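Local structure of succinate-semialdehyde dehydrogenase (Streptococcus pyogenes MGAS1882, 4OGD) at residues P134-M139 and S163-F167; R63-A67 and A81-D86; R48-L52 and F142-V148. The protein catalyses the oxidation of succinic semialdehyde to succinate, taking NADP+ as cofactor, and belongs to the aldehyde dehydrogenase family. All coordinates share one frame; numbering follows the deposited sequence.

Interaction 1: residues P134-M139 and S163-F167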
loop_
_atom_site.group_PDB
_atom_site.type_symbol
_atom_site.label_atom_id
_atom_site.label_comp_id
_atom_site.label_asym_id
_atom_site.label_seq_id
_atom_site.Cartn_x
_atom_site.Cartn_y
_atom_site.Cartn_z
ATOM N N PRO A 134 -11.455 20.726 -3.670
ATOM C CA PRO A 134 -10.156 21.155 -4.211
ATOM C C PRO A 134 -9.097 21.433 -3.144
ATOM O O PRO A 134 -7.910 21.291 -3.424
ATOM C CB PRO A 134 -10.488 22.453 -4.957
ATOM C CG PRO A 134 -11.952 22.413 -5.193
ATOM C CD PRO A 134 -12.532 21.671 -4.014
ATOM N N TYR A 135 -9.516 21.831 -1.948
ATOM C CA TYR A 135 -8.561 22.107 -0.877
ATOM C C TYR A 135 -8.409 20.946 0.101
ATOM O O TYR A 135 -7.285 20.553 0.434
ATOM C CB TYR A 135 -8.913 23.418 -0.144
ATOM C CG TYR A 135 -8.046 24.562 -0.615
ATOM C CD1 TYR A 135 -8.005 24.908 -1.952
ATOM C CD2 TYR A 135 -7.238 25.273 0.274
ATOM C CE1 TYR A 135 -7.197 25.930 -2.403
ATOM C CE2 TYR A 135 -6.421 26.309 -0.173
ATOM C CZ TYR A 135 -6.406 26.625 -1.516
ATOM O OH TYR A 135 -5.595 27.643 -1.988
ATOM N N TYR A 136 -9.537 20.421 0.570
ATOM C CA TYR A 136 -9.558 19.315 1.522
ATOM C C TYR A 136 -8.797 18.100 1.018
ATOM O O TYR A 136 -8.044 17.494 1.780
ATOM C CB TYR A 136 -11.013 18.985 1.881
ATOM C CG TYR A 136 -11.282 17.633 2.506
ATOM C CD1 TYR A 136 -11.002 17.382 3.851
ATOM C CD2 TYR A 136 -11.879 16.629 1.765
ATOM C CE1 TYR A 136 -11.291 16.141 4.428
ATOM C CE2 TYR A 136 -12.161 15.398 2.326
ATOM C CZ TYR A 136 -11.870 15.159 3.653
ATOM O OH TYR A 136 -12.155 13.923 4.200
ATOM N N GLN A 137 -8.948 17.760 -0.263
ATOM C CA GLN A 137 -8.240 16.587 -0.777
ATOM C C GLN A 137 -6.726 16.821 -0.849
ATOM O O GLN A 137 -5.947 15.871 -0.732
ATOM C CB GLN A 137 -8.766 16.111 -2.139
ATOM C CG GLN A 137 -10.259 15.836 -2.231
ATOM C CD GLN A 137 -10.781 14.799 -1.267
ATOM O OE1 GLN A 137 -10.027 14.016 -0.683
ATOM N NE2 GLN A 137 -12.100 14.777 -1.104
ATOM N N ILE A 138 -6.294 18.068 -1.038
ATOM C CA ILE A 138 -4.859 18.354 -0.945
ATOM C C ILE A 138 -4.395 18.262 0.502
ATOM O O ILE A 138 -3.394 17.609 0.808
ATOM C CB ILE A 138 -4.484 19.756 -1.469
ATOM C CG1 ILE A 138 -4.927 19.946 -2.920
ATOM C CG2 ILE A 138 -2.976 19.957 -1.371
ATOM C CD1 ILE A 138 -4.747 21.394 -3.408
ATOM N N MET A 139 -5.123 18.913 1.399
ATOM C CA MET A 139 -4.673 19.022 2.782
ATOM C C MET A 139 -4.551 17.651 3.444
ATOM O O MET A 139 -3.648 17.427 4.259
ATOM C CB MET A 139 -5.597 19.945 3.595
ATOM C CG MET A 139 -5.031 20.293 4.980
ATOM S SD MET A 139 -3.505 21.242 4.869
ATOM C CE MET A 139 -4.217 22.877 4.710
ATOM N N SER A 163 -7.465 27.033 -7.613
ATOM C CA SER A 163 -7.374 26.351 -6.321
ATOM C C SER A 163 -5.975 25.764 -6.157
ATOM O O SER A 163 -5.332 25.937 -5.118
ATOM C CB SER A 163 -8.434 25.248 -6.208
ATOM O OG SER A 163 -9.758 25.770 -6.325
ATOM N N ALA A 164 -5.491 25.096 -7.203
ATOM C CA ALA A 164 -4.205 24.413 -7.151
ATOM C C ALA A 164 -3.065 25.400 -7.013
ATOM O O ALA A 164 -2.152 25.210 -6.210
ATOM C CB ALA A 164 -4.011 23.575 -8.405
ATOM N N GLN A 165 -3.103 26.449 -7.825
ATOM C CA GLN A 165 -2.051 27.454 -7.791
ATOM C C GLN A 165 -2.017 28.186 -6.449
ATOM O O GLN A 165 -0.948 28.397 -5.871
ATOM C CB GLN A 165 -2.275 28.455 -8.920
ATOM C CG GLN A 165 -1.372 29.674 -8.847
ATOM C CD GLN A 165 -1.766 30.736 -9.851
ATOM O OE1 GLN A 165 -2.812 31.385 -9.717
ATOM N NE2 GLN A 165 -0.932 30.916 -10.871
ATOM N N SER A 166 -3.189 28.563 -5.950
ATOM C CA SER A 166 -3.272 29.295 -4.692
ATOM C C SER A 166 -2.851 28.446 -3.499
ATOM O O SER A 166 -2.432 28.984 -2.478
ATOM C CB SER A 166 -4.680 29.849 -4.474
ATOM O OG SER A 166 -5.647 28.811 -4.396
ATOM N N PHE A 167 -2.970 27.121 -3.606
ATOM C CA PHE A 167 -2.546 26.277 -2.498
ATOM C C PHE A 167 -1.027 26.337 -2.340
ATOM O O PHE A 167 -0.509 26.492 -1.224
ATOM C CB PHE A 167 -3.018 24.823 -2.660
ATOM C CG PHE A 167 -2.924 24.017 -1.384
ATOM C CD1 PHE A 167 -1.704 23.495 -0.957
ATOM C CD2 PHE A 167 -4.050 23.812 -0.597
ATOM C CE1 PHE A 167 -1.617 22.773 0.226
ATOM C CE2 PHE A 167 -3.974 23.092 0.581
ATOM C CZ PHE A 167 -2.759 22.565 0.991
#
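P134 and S163 bring the two backbones nearest, with their CA atoms 6.3 Å apart where 134-139 leads into helix 136-148 and 163-167 runs within helix 161-173. Here P134 CB lies against S163 CB and OG, and the compact proline ring and the small serine suit this close approach; S163 OG is hydrogen-bonded to D73. From this point Y135 reaches across to the other helix, and its OH donates to S166 OG at 2.7 Å, the serine oxygen lying near the ring plane, at the edge. A tyrosine suits the place, since its hydroxyl finds a polar partner in a buried setting while the ring stays among apolar groups. F167 meets one face of that ring with its own edge, CD2 lying 3.5 Å from Y135 CE2. The pair is T-shaped (edge-to-face), with centroids 5.0 Å apart and planes at 61°. I138 covers a face of F167: its branch CG2, anti to the backbone N, stands over the middle of the ring at 3.5 Å from the centroid, a CH-pi contact, while I138 CD1 lies against F167 CD2 and CG. M139 bends at chi2 and chi3 to place its sulfur at the ring edge, SD 5.5 Å from the F167 centroid, a Met-aromatic contact. F167 is thus packed between tyrosine, isoleucine and methionine. The two helices belong to successive beta-alpha-beta crossovers of the Rossmann-type sheet, strands 124-128, 152-155 and 181-183; I181 touches I138 and F167, while M70 of helix 63-74 and C88 of helix 78-103 cover Y135.

Interaction 2: residues R63-A67 and A81-D86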
loop_
_atom_site.group_PDB
_atom_site.type_symbol
_atom_site.label_atom_id
_atom_site.label_comp_id
_atom_site.label_asym_id
_atom_site.label_seq_id
_atom_site.Cartn_x
_atom_site.Cartn_y
_atom_site.Cartn_z
ATOM N N ARG A 63 -10.139 33.150 4.914
ATOM C CA ARG A 63 -11.069 32.060 4.622
ATOM C C ARG A 63 -11.982 32.345 3.445
ATOM O O ARG A 63 -12.147 31.509 2.557
ATOM C CB ARG A 63 -11.922 31.700 5.829
ATOM C CG ARG A 63 -12.908 30.602 5.472
ATOM C CD ARG A 63 -13.776 30.211 6.611
ATOM N NE ARG A 63 -14.649 31.309 6.989
ATOM C CZ ARG A 63 -15.521 31.245 7.985
ATOM N NH1 ARG A 63 -15.639 30.131 8.688
ATOM N NH2 ARG A 63 -16.278 32.295 8.272
ATOM N N ASP A 64 -12.575 33.532 3.433
ATOM C CA ASP A 64 -13.511 33.844 2.369
ATOM C C ASP A 64 -12.828 33.942 1.001
ATOM O O ASP A 64 -13.437 33.606 -0.021
ATOM C CB ASP A 64 -14.330 35.093 2.711
ATOM C CG ASP A 64 -15.277 34.869 3.885
ATOM O OD1 ASP A 64 -15.431 33.713 4.353
ATOM O OD2 ASP A 64 -15.882 35.864 4.338
ATOM N N LYS A 65 -11.568 34.376 0.981
ATOM C CA LYS A 65 -10.786 34.392 -0.256
ATOM C C LYS A 65 -10.642 32.979 -0.817
ATOM O O LYS A 65 -10.884 32.743 -1.993
ATOM C CB LYS A 65 -9.395 35.009 -0.031
ATOM C CG LYS A 65 -8.384 34.701 -1.147
ATOM C CD LYS A 65 -6.947 35.107 -0.776
ATOM C CE LYS A 65 -5.926 34.519 -1.740
ATOM N NZ LYS A 65 -4.552 35.049 -1.473
ATOM N N TYR A 66 -10.253 32.036 0.034
ATOM C CA TYR A 66 -10.054 30.663 -0.430
ATOM C C TYR A 66 -11.379 29.985 -0.766
ATOM O O TYR A 66 -11.470 29.220 -1.729
ATOM C CB TYR A 66 -9.256 29.871 0.601
ATOM C CG TYR A 66 -7.816 30.316 0.634
ATOM C CD1 TYR A 66 -6.935 29.931 -0.363
ATOM C CD2 TYR A 66 -7.348 31.143 1.647
ATOM C CE1 TYR A 66 -5.613 30.347 -0.352
ATOM C CE2 TYR A 66 -6.036 31.571 1.669
ATOM C CZ TYR A 66 -5.172 31.167 0.668
ATOM O OH TYR A 66 -3.865 31.587 0.683
ATOM N N ALA A 67 -12.409 30.268 0.028
ATOM C CA ALA A 67 -13.740 29.739 -0.253
ATOM C C ALA A 67 -14.220 30.193 -1.624
ATOM O O ALA A 67 -14.724 29.385 -2.409
ATOM C CB ALA A 67 -14.723 30.166 0.820
ATOM N N ALA A 81 -17.884 25.823 0.700
ATOM C CA ALA A 81 -16.461 26.099 0.530
ATOM C C ALA A 81 -15.849 26.677 1.806
ATOM O O ALA A 81 -14.697 26.390 2.126
ATOM C CB ALA A 81 -16.230 27.028 -0.651
ATOM N N GLN A 82 -16.603 27.513 2.520
ATOM C CA GLN A 82 -16.139 28.024 3.804
ATOM C C GLN A 82 -15.922 26.870 4.777
ATOM O O GLN A 82 -14.919 26.826 5.488
ATOM C CB GLN A 82 -17.149 28.999 4.398
ATOM C CG GLN A 82 -17.201 30.344 3.711
ATOM C CD GLN A 82 -18.293 31.206 4.289
ATOM O OE1 GLN A 82 -19.431 30.762 4.426
ATOM N NE2 GLN A 82 -17.950 32.436 4.660
ATOM N N GLY A 83 -16.871 25.937 4.811
ATOM C CA GLY A 83 -16.735 24.766 5.655
ATOM C C GLY A 83 -15.525 23.939 5.261
ATOM O O GLY A 83 -14.839 23.384 6.123
ATOM N N GLU A 84 -15.258 23.846 3.960
ATOM C CA GLU A 84 -14.090 23.090 3.509
ATOM C C GLU A 84 -12.805 23.735 4.019
ATOM O O GLU A 84 -11.886 23.043 4.466
ATOM C CB GLU A 84 -14.050 22.957 1.986
ATOM C CG GLU A 84 -12.865 22.122 1.490
ATOM C CD GLU A 84 -12.954 21.763 0.022
ATOM O OE1 GLU A 84 -14.040 21.916 -0.584
ATOM O OE2 GLU A 84 -11.924 21.321 -0.531
ATOM N N VAL A 85 -12.735 25.061 3.950
ATOM C CA VAL A 85 -11.594 25.764 4.532
ATOM C C VAL A 85 -11.465 25.442 6.011
ATOM O O VAL A 85 -10.369 25.136 6.486
ATOM C CB VAL A 85 -11.693 27.285 4.367
ATOM C CG1 VAL A 85 -10.562 27.960 5.142
ATOM C CG2 VAL A 85 -11.629 27.654 2.902
ATOM N N ASP A 86 -12.583 25.505 6.736
ATOM C CA ASP A 86 -12.583 25.231 8.173
ATOM C C ASP A 86 -11.968 23.869 8.496
ATOM O O ASP A 86 -11.171 23.742 9.433
ATOM C CB ASP A 86 -14.001 25.292 8.754
ATOM C CG ASP A 86 -14.586 26.694 8.762
ATOM O OD1 ASP A 86 -13.837 27.676 8.569
ATOM O OD2 ASP A 86 -15.821 26.810 8.967
#
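R63 and D86 meet where the arginine, extended through its first two torsions, bends at chi3 (66°) and brings the edge of its guanidinium to the carboxylate. R63 NH1 donates to D86 OD1 at 3.0 Å, in the guanidinium plane and on the syn lone pair of OD1; a weak second bond runs from NH1 to OD2. Both bonds come from this one nitrogen, so a good bond has a lesser companion; the planes are 40° apart. Q82 crosses the arginine at about a right angle, with CG and CD lying over one guanidinium face. Q82 NE2 goes on to D64 OD1 at 2.8 Å, with the carboxylate oxygen in the amide plane but approached from above the carboxylate plane. D64 OD1 is also linked to R63 NE by a long salt bridge, so R63, D64 and D86 form a charged network on the outer, partly exposed side. The methylenes of R63 cross V85 at a slant, R63 CG 3.5 Å from V85 CG1, a good use of arginine at a boundary. Further in, the small methyl groups of A67 and A81 suit a close approach, their CA atoms 4.6 Å and their CB atoms 3.8 Å apart. Segments 63-67 and 81-86 run at 118° to each other, N-to-C, with axes 8.5 Å apart at closest: two consecutive helices joined by a short connection, packed at a steep angle.

Interaction 3: residues R48-L52 and F142-V148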
loop_
_atom_site.group_PDB
_atom_site.type_symbol
_atom_site.label_atom_id
_atom_site.label_comp_id
_atom_site.label_asym_id
_atom_site.label_seq_id
_atom_site.Cartn_x
_atom_site.Cartn_y
_atom_site.Cartn_z
ATOM N N ARG A 48 8.810 23.049 10.368
ATOM C CA ARG A 48 7.674 22.573 9.582
ATOM C C ARG A 48 6.394 22.565 10.414
ATOM O O ARG A 48 5.324 22.889 9.904
ATOM C CB ARG A 48 7.944 21.200 8.948
ATOM C CG ARG A 48 9.056 21.232 7.915
ATOM C CD ARG A 48 9.094 19.967 7.039
ATOM N NE ARG A 48 9.129 18.741 7.826
ATOM C CZ ARG A 48 10.244 18.203 8.311
ATOM N NH1 ARG A 48 11.423 18.790 8.093
ATOM N NH2 ARG A 48 10.182 17.087 9.026
ATOM N N LYS A 49 6.495 22.219 11.695
ATOM C CA LYS A 49 5.317 22.265 12.560
ATOM C C LYS A 49 4.763 23.682 12.633
ATOM O O LYS A 49 3.558 23.895 12.507
ATOM C CB LYS A 49 5.640 21.751 13.969
ATOM C CG LYS A 49 5.795 20.234 14.032
ATOM C CD LYS A 49 6.550 19.793 15.272
ATOM C CE LYS A 49 5.850 20.221 16.545
ATOM N NZ LYS A 49 6.550 19.680 17.756
ATOM N N ALA A 50 5.649 24.651 12.838
ATOM C CA ALA A 50 5.229 26.044 12.927
ATOM C C ALA A 50 4.655 26.530 11.602
ATOM O O ALA A 50 3.675 27.276 11.577
ATOM C CB ALA A 50 6.401 26.924 13.346
ATOM N N GLN A 51 5.282 26.131 10.504
ATOM C CA GLN A 51 4.814 26.532 9.183
ATOM C C GLN A 51 3.434 25.956 8.872
ATOM O O GLN A 51 2.599 26.631 8.277
ATOM C CB GLN A 51 5.838 26.128 8.117
ATOM C CG GLN A 51 7.113 26.978 8.159
ATOM C CD GLN A 51 8.317 26.257 7.603
ATOM O OE1 GLN A 51 8.191 25.196 6.998
ATOM N NE2 GLN A 51 9.506 26.828 7.811
ATOM N N LEU A 52 3.188 24.716 9.284
ATOM C CA LEU A 52 1.871 24.108 9.078
ATOM C C LEU A 52 0.783 24.781 9.925
ATOM O O LEU A 52 -0.336 24.991 9.465
ATOM C CB LEU A 52 1.922 22.593 9.332
ATOM C CG LEU A 52 0.684 21.796 8.921
ATOM C CD1 LEU A 52 0.334 22.023 7.451
ATOM C CD2 LEU A 52 0.901 20.311 9.206
ATOM N N PHE A 142 -1.104 16.631 2.017
ATOM C CA PHE A 142 -0.006 17.560 2.251
ATOM C C PHE A 142 0.385 17.621 3.732
ATOM O O PHE A 142 1.575 17.575 4.060
ATOM C CB PHE A 142 -0.332 18.967 1.736
ATOM C CG PHE A 142 0.670 19.995 2.166
ATOM C CD1 PHE A 142 1.945 20.002 1.617
ATOM C CD2 PHE A 142 0.353 20.926 3.145
ATOM C CE1 PHE A 142 2.892 20.938 2.028
ATOM C CE2 PHE A 142 1.300 21.857 3.565
ATOM C CZ PHE A 142 2.556 21.863 3.004
ATOM N N ALA A 143 -0.600 17.746 4.621
ATOM C CA ALA A 143 -0.292 17.923 6.045
ATOM C C ALA A 143 0.597 16.805 6.614
ATOM O O ALA A 143 1.656 17.093 7.181
ATOM C CB ALA A 143 -1.569 18.110 6.885
ATOM N N PRO A 144 0.195 15.526 6.450
ATOM C CA PRO A 144 1.072 14.497 7.028
ATOM C C PRO A 144 2.417 14.341 6.309
ATOM O O PRO A 144 3.441 14.123 6.957
ATOM C CB PRO A 144 0.238 13.213 6.900
ATOM C CG PRO A 144 -0.688 13.486 5.751
ATOM C CD PRO A 144 -1.040 14.940 5.890
ATOM N N ASN A 145 2.435 14.450 4.988
ATOM C CA ASN A 145 3.700 14.327 4.285
ATOM C C ASN A 145 4.672 15.467 4.584
ATOM O O ASN A 145 5.877 15.249 4.702
ATOM C CB ASN A 145 3.477 14.134 2.781
ATOM C CG ASN A 145 3.016 12.718 2.451
ATOM O OD1 ASN A 145 3.791 11.768 2.557
ATOM N ND2 ASN A 145 1.750 12.574 2.069
ATOM N N PHE A 146 4.145 16.677 4.723
ATOM C CA PHE A 146 4.978 17.821 5.062
ATOM C C PHE A 146 5.613 17.610 6.435
ATOM O O PHE A 146 6.813 17.854 6.626
ATOM C CB PHE A 146 4.125 19.085 5.039
ATOM C CG PHE A 146 4.879 20.345 5.369
ATOM C CD1 PHE A 146 5.960 20.750 4.598
ATOM C CD2 PHE A 146 4.476 21.141 6.434
ATOM C CE1 PHE A 146 6.644 21.921 4.896
ATOM C CE2 PHE A 146 5.153 22.313 6.738
ATOM C CZ PHE A 146 6.240 22.699 5.969
ATOM N N ILE A 147 4.818 17.136 7.389
ATOM C CA ILE A 147 5.330 16.863 8.728
ATOM C C ILE A 147 6.479 15.825 8.742
ATOM O O ILE A 147 7.522 16.066 9.351
ATOM C CB ILE A 147 4.196 16.473 9.702
ATOM C CG1 ILE A 147 3.310 17.692 9.989
ATOM C CG2 ILE A 147 4.765 15.906 10.991
ATOM C CD1 ILE A 147 4.077 18.883 10.578
ATOM N N VAL A 148 6.303 14.689 8.070
ATOM C CA VAL A 148 7.375 13.681 8.064
ATOM C C VAL A 148 8.596 14.151 7.269
ATOM O O VAL A 148 9.729 13.732 7.540
ATOM C CB VAL A 148 6.910 12.289 7.576
ATOM C CG1 VAL A 148 6.804 12.246 6.065
ATOM C CG2 VAL A 148 7.894 11.213 8.044
#
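R48 has CG anti to its carbonyl carbon (chi1 -65°), which lays CB and CG over one face of F146, whose own CG is anti to its backbone N (chi1 -180°), and a bend at chi3 then carries the guanidinium past the ring. R48 CB sits 4.1 Å from the F146 centroid in a CH-pi contact, while F142 covers the opposite face. R48 NH2 donates to I147 O at 2.9 Å along a nearly straight N-H line (170°), the oxygen lying in the guanidinium plane although the nitrogen stands above the carbonyl plane; NE adds weak bonds to F146 O and I147 O. These carbonyls belong to the last turn of helix 136-148, where a positive charge would suit the helix dipole. That helix is a crossover helix of the Rossmann-type domain; segments 48-52 and 142-148 run nearly antiparallel, their axes 9.6 Å apart at closest. L52 is a knob in a hole formed by F142, A143, F146 and I147: L52 CD2 lies 3.6 Å from I147 CG1 and L52 CD1 is 4.0 Å from F142 CE2, so the two methyls reach different walls of the hole. At the edge of the F146 ring, Q51 OE1 lies in its plane, 3.3 Å from CZ. W39 forms a cation-pi contact with R48.

Interactions 1 and 3 share helix 136-148, using its N-terminal part and its last turn; they touch where F167 meets F142, and both are buried. Their chemistry differs all the same: interaction 1 is an aromatic cluster with a single hydroxyl bond, whereas interaction 3 adds an arginine gripping helix-end carbonyls to its apolar knob. Interaction 2 lies only partly buried and puts charged groups on its outer side, with alanine and valine inside. It meets interaction 1 through E84, whose OE2 probably accepts from the backbone N of both Y135 and Y136, and through Y66 against Y135. Interactions 2 and 3 do not touch, though helices 45-61 and 63-74 follow each other in the chain.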